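Transketolase (Campylobacter jejuni, PDB 3L84) belongs to the transketolase family of thiamine diphosphate-binding enzymes, built from two cofactor-binding-type domains and a smaller C-terminal domain. Local coordinates at residues Leu539-Phe552 against Gly619-Ser631. Residues are numbered along the deposited sequence; the frame is centred on the assembly and turned at random. Where two conformers were deposited one is given.
Sequences LCLESANELEKQGF and GFSVSKLVNFILS
Phe620 and Leu539 begin a helix-on-helix contact in the transketolase C-terminal domain, an alpha/beta fold whose helices 537-549 and 622-629 share one side of a mixed sheet. The pair illustrates how two helices crossing at -60° can be joined by apolar packing without a single hydrogen bond between them. Leu539 CD2 lies at the ring edge, in plane, 3.8 Å from Phe620 CD1. The other methyl, CD1 of Leu539, rests on the backbone where Ser621 passes into Val622. Ser621 is the N-cap of helix 622-629, its OG accepting from Lys624 N. Val622 is a knob in a hole formed by Leu539, Glu542, Ser543 and Glu546; chi1 of 169° sets its CG1 anti to the backbone N and CG2 anti to the carbonyl carbon, and Val622 CG2 reaches Glu542 CB at 3.6 Å. Leu625 lays CD2 3.5 Å from Ser543 OG, a hydroxyl bonded back to Leu539 O (2.8 Å), which also accepts from Ser543 N on the opposite face of its carbonyl plane. The bond satisfies the hydroxyl of a buried serine that faces Val622 and Leu625. Leu625 continues to Val584 of the sheet. Val626 fits between Ser543 and Leu547, its CG1 4.1 Å from Leu547 CD2, while Ile629 meets CD1 of Leu547 and also touches Phe528 and Leu530 of strand 528-532. Past the helix, Leu630 slides alongside Leu547 in the opposite direction, and Leu630 CD1 lies 3.5 Å from Gln550 OE1; Gln550 NE2 holds that amide to the anti lone pair of Glu546 OE2 (2.7 Å). CD2 of Leu630 lies over one face of the Phe552 ring in a CH-pi contact, 3.8 Å from the ring centroid and 17° off the normal.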
# COMPACT_ATOMS: atom_id res chain seq x y z
N LEU A 539 -26.27 -15.74 -9.97
CA LEU A 539 -26.16 -17.10 -9.42
C LEU A 539 -27.24 -17.32 -8.36
O LEU A 539 -27.85 -18.40 -8.29
CB LEU A 539 -24.74 -17.31 -8.83
CG LEU A 539 -24.57 -18.57 -8.00
CD1 LEU A 539 -24.74 -19.85 -8.78
CD2 LEU A 539 -23.17 -18.54 -7.35
N CYS A 540 -27.45 -16.32 -7.52
CA CYS A 540 -28.48 -16.43 -6.48
C CYS A 540 -29.89 -16.42 -7.06
O CYS A 540 -30.74 -17.16 -6.59
CB CYS A 540 -28.33 -15.33 -5.46
SG CYS A 540 -26.86 -15.54 -4.43
N LEU A 541 -30.16 -15.62 -8.09
CA LEU A 541 -31.48 -15.66 -8.73
C LEU A 541 -31.75 -17.07 -9.31
O LEU A 541 -32.85 -17.64 -9.13
CB LEU A 541 -31.61 -14.58 -9.81
CG LEU A 541 -31.72 -13.18 -9.27
CD1 LEU A 541 -31.44 -12.17 -10.42
CD2 LEU A 541 -33.08 -12.90 -8.60
N GLU A 542 -30.77 -17.61 -10.04
CA GLU A 542 -30.90 -18.93 -10.63
C GLU A 542 -31.04 -19.99 -9.57
O GLU A 542 -31.83 -20.93 -9.73
CB GLU A 542 -29.72 -19.24 -11.56
CG GLU A 542 -29.60 -18.28 -12.78
CD GLU A 542 -30.49 -18.65 -13.95
OE1 GLU A 542 -30.16 -19.61 -14.66
OE2 GLU A 542 -31.50 -17.94 -14.17
N SER A 543 -30.29 -19.86 -8.48
CA SER A 543 -30.37 -20.84 -7.40
C SER A 543 -31.72 -20.77 -6.68
O SER A 543 -32.29 -21.80 -6.33
CB SER A 543 -29.23 -20.67 -6.41
OG SER A 543 -27.98 -20.90 -7.05
N ALA A 544 -32.23 -19.57 -6.49
CA ALA A 544 -33.53 -19.39 -5.86
C ALA A 544 -34.64 -20.01 -6.73
O ALA A 544 -35.54 -20.66 -6.23
CB ALA A 544 -33.82 -17.92 -5.62
N ASN A 545 -34.53 -19.88 -8.05
CA ASN A 545 -35.50 -20.50 -8.98
C ASN A 545 -35.45 -22.02 -8.84
O ASN A 545 -36.48 -22.69 -8.82
CB ASN A 545 -35.17 -20.12 -10.44
CG ASN A 545 -35.58 -18.71 -10.78
OD1 ASN A 545 -36.42 -18.12 -10.11
ND2 ASN A 545 -34.96 -18.15 -11.84
N GLU A 546 -34.25 -22.59 -8.74
CA GLU A 546 -34.13 -24.02 -8.54
C GLU A 546 -34.70 -24.46 -7.18
O GLU A 546 -35.42 -25.46 -7.10
CB GLU A 546 -32.67 -24.47 -8.70
CG GLU A 546 -32.43 -25.98 -8.53
CD GLU A 546 -33.15 -26.83 -9.56
OE1 GLU A 546 -33.45 -26.30 -10.66
OE2 GLU A 546 -33.41 -28.03 -9.28
N LEU A 547 -34.40 -23.71 -6.12
CA LEU A 547 -34.92 -24.01 -4.79
C LEU A 547 -36.45 -23.95 -4.79
O LEU A 547 -37.09 -24.82 -4.23
CB LEU A 547 -34.31 -23.07 -3.73
CG LEU A 547 -32.86 -23.32 -3.29
CD1 LEU A 547 -32.26 -22.09 -2.68
CD2 LEU A 547 -32.77 -24.48 -2.32
N GLU A 548 -37.03 -22.96 -5.46
CA GLU A 548 -38.49 -22.85 -5.58
C GLU A 548 -39.07 -24.05 -6.34
O GLU A 548 -40.11 -24.59 -5.95
CB GLU A 548 -38.86 -21.52 -6.26
CG GLU A 548 -38.56 -20.29 -5.43
CD GLU A 548 -39.71 -19.78 -4.56
OE1 GLU A 548 -40.79 -20.45 -4.48
OE2 GLU A 548 -39.54 -18.70 -3.97
N LYS A 549 -38.40 -24.50 -7.40
CA LYS A 549 -38.84 -25.68 -8.16
C LYS A 549 -38.80 -26.91 -7.25
O LYS A 549 -39.67 -27.82 -7.39
CB LYS A 549 -37.95 -25.85 -9.41
CG LYS A 549 -38.16 -27.07 -10.24
CD LYS A 549 -37.25 -27.01 -11.47
CE LYS A 549 -37.54 -28.19 -12.42
NZ LYS A 549 -36.74 -28.10 -13.68
N GLN A 550 -37.85 -26.96 -6.32
CA GLN A 550 -37.75 -28.03 -5.32
C GLN A 550 -38.66 -27.85 -4.08
O GLN A 550 -38.63 -28.69 -3.19
CB GLN A 550 -36.29 -28.28 -4.91
CG GLN A 550 -35.40 -28.72 -6.08
CD GLN A 550 -33.92 -28.98 -5.72
OE1 GLN A 550 -33.60 -29.49 -4.65
NE2 GLN A 550 -33.02 -28.67 -6.66
N GLY A 551 -39.47 -26.79 -4.04
CA GLY A 551 -40.42 -26.56 -2.94
C GLY A 551 -39.96 -25.72 -1.76
O GLY A 551 -40.53 -25.80 -0.67
N PHE A 552 -38.94 -24.89 -1.97
CA PHE A 552 -38.48 -23.95 -0.94
C PHE A 552 -38.68 -22.50 -1.34
O PHE A 552 -38.04 -22.04 -2.29
CB PHE A 552 -37.01 -24.18 -0.63
CG PHE A 552 -36.68 -25.60 -0.22
CD1 PHE A 552 -36.72 -25.99 1.11
CD2 PHE A 552 -36.31 -26.54 -1.18
CE1 PHE A 552 -36.42 -27.31 1.48
CE2 PHE A 552 -36.02 -27.87 -0.82
CZ PHE A 552 -36.08 -28.23 0.51
N GLY A 619 -16.68 -23.11 -6.62
CA GLY A 619 -18.01 -23.47 -6.16
C GLY A 619 -19.14 -22.62 -6.63
O GLY A 619 -20.26 -22.79 -6.16
N PHE A 620 -18.90 -21.72 -7.56
CA PHE A 620 -19.94 -20.77 -8.01
C PHE A 620 -20.72 -21.33 -9.16
O PHE A 620 -20.52 -20.98 -10.32
CB PHE A 620 -19.32 -19.38 -8.27
CG PHE A 620 -18.77 -18.77 -7.02
CD1 PHE A 620 -19.61 -18.09 -6.15
CD2 PHE A 620 -17.45 -18.93 -6.67
CE1 PHE A 620 -19.12 -17.59 -4.96
CE2 PHE A 620 -16.97 -18.44 -5.47
CZ PHE A 620 -17.81 -17.77 -4.60
N SER A 621 -21.58 -22.29 -8.81
CA SER A 621 -22.54 -22.90 -9.74
C SER A 621 -23.85 -23.08 -9.00
O SER A 621 -23.86 -23.20 -7.78
CB SER A 621 -22.07 -24.25 -10.28
OG SER A 621 -22.19 -25.24 -9.26
N VAL A 622 -24.93 -23.16 -9.76
CA VAL A 622 -26.23 -23.37 -9.15
C VAL A 622 -26.24 -24.69 -8.37
O VAL A 622 -26.73 -24.76 -7.23
CB VAL A 622 -27.36 -23.34 -10.22
CG1 VAL A 622 -28.72 -23.83 -9.63
CG2 VAL A 622 -27.46 -21.94 -10.77
N SER A 623 -25.76 -25.77 -8.96
CA SER A 623 -25.85 -27.07 -8.30
C SER A 623 -25.10 -27.05 -6.96
O SER A 623 -25.60 -27.57 -5.96
CB SER A 623 -25.31 -28.18 -9.19
OG SER A 623 -26.15 -28.38 -10.31
N LYS A 624 -23.91 -26.45 -6.95
CA LYS A 624 -23.11 -26.46 -5.72
C LYS A 624 -23.72 -25.56 -4.65
O LYS A 624 -23.72 -25.88 -3.47
CB LYS A 624 -21.67 -26.08 -5.99
CG LYS A 624 -20.92 -27.16 -6.79
CD LYS A 624 -19.52 -26.76 -7.09
CE LYS A 624 -18.67 -27.84 -7.75
NZ LYS A 624 -17.28 -27.37 -8.03
N LEU A 625 -24.22 -24.39 -5.07
CA LEU A 625 -24.81 -23.49 -4.10
C LEU A 625 -26.10 -24.06 -3.52
O LEU A 625 -26.31 -24.01 -2.33
CB LEU A 625 -25.03 -22.09 -4.71
CG LEU A 625 -25.71 -21.10 -3.79
CD1 LEU A 625 -24.95 -20.88 -2.49
CD2 LEU A 625 -25.88 -19.75 -4.53
N VAL A 626 -26.93 -24.64 -4.36
CA VAL A 626 -28.14 -25.28 -3.86
C VAL A 626 -27.82 -26.43 -2.90
O VAL A 626 -28.47 -26.56 -1.88
CB VAL A 626 -29.01 -25.77 -5.02
CG1 VAL A 626 -30.13 -26.75 -4.54
CG2 VAL A 626 -29.62 -24.59 -5.77
N ASN A 627 -26.83 -27.24 -3.23
CA ASN A 627 -26.40 -28.30 -2.30
C ASN A 627 -25.94 -27.77 -0.96
O ASN A 627 -26.26 -28.34 0.08
CB ASN A 627 -25.36 -29.21 -2.97
CG ASN A 627 -25.98 -30.15 -3.97
OD1 ASN A 627 -27.20 -30.37 -3.97
ND2 ASN A 627 -25.15 -30.70 -4.85
N PHE A 628 -25.20 -26.66 -0.97
CA PHE A 628 -24.78 -26.00 0.25
C PHE A 628 -25.98 -25.50 1.07
O PHE A 628 -26.07 -25.73 2.28
CB PHE A 628 -23.85 -24.85 -0.13
CG PHE A 628 -23.40 -24.02 1.04
CD1 PHE A 628 -22.29 -24.41 1.81
CD2 PHE A 628 -24.05 -22.86 1.37
CE1 PHE A 628 -21.88 -23.64 2.88
CE2 PHE A 628 -23.62 -22.07 2.42
CZ PHE A 628 -22.53 -22.45 3.19
N ILE A 629 -26.93 -24.84 0.40
CA ILE A 629 -28.11 -24.28 1.09
C ILE A 629 -28.95 -25.40 1.70
O ILE A 629 -29.51 -25.23 2.79
CB ILE A 629 -28.91 -23.41 0.12
CG1 ILE A 629 -28.08 -22.16 -0.24
CG2 ILE A 629 -30.28 -23.02 0.71
CD1 ILE A 629 -28.68 -21.29 -1.31
N LEU A 630 -29.03 -26.54 1.02
CA LEU A 630 -29.82 -27.71 1.49
C LEU A 630 -29.01 -28.62 2.40
O LEU A 630 -29.47 -29.71 2.77
CB LEU A 630 -30.39 -28.46 0.29
CG LEU A 630 -31.39 -27.65 -0.54
CD1 LEU A 630 -31.98 -28.43 -1.72
CD2 LEU A 630 -32.57 -27.09 0.32
N SER A 631 -27.84 -28.12 2.81
CA SER A 631 -26.92 -28.80 3.74
C SER A 631 -26.76 -30.28 3.42
O SER A 631 -26.86 -31.14 4.30
CB SER A 631 -27.33 -28.55 5.21
OG SER A 631 -28.70 -28.91 5.50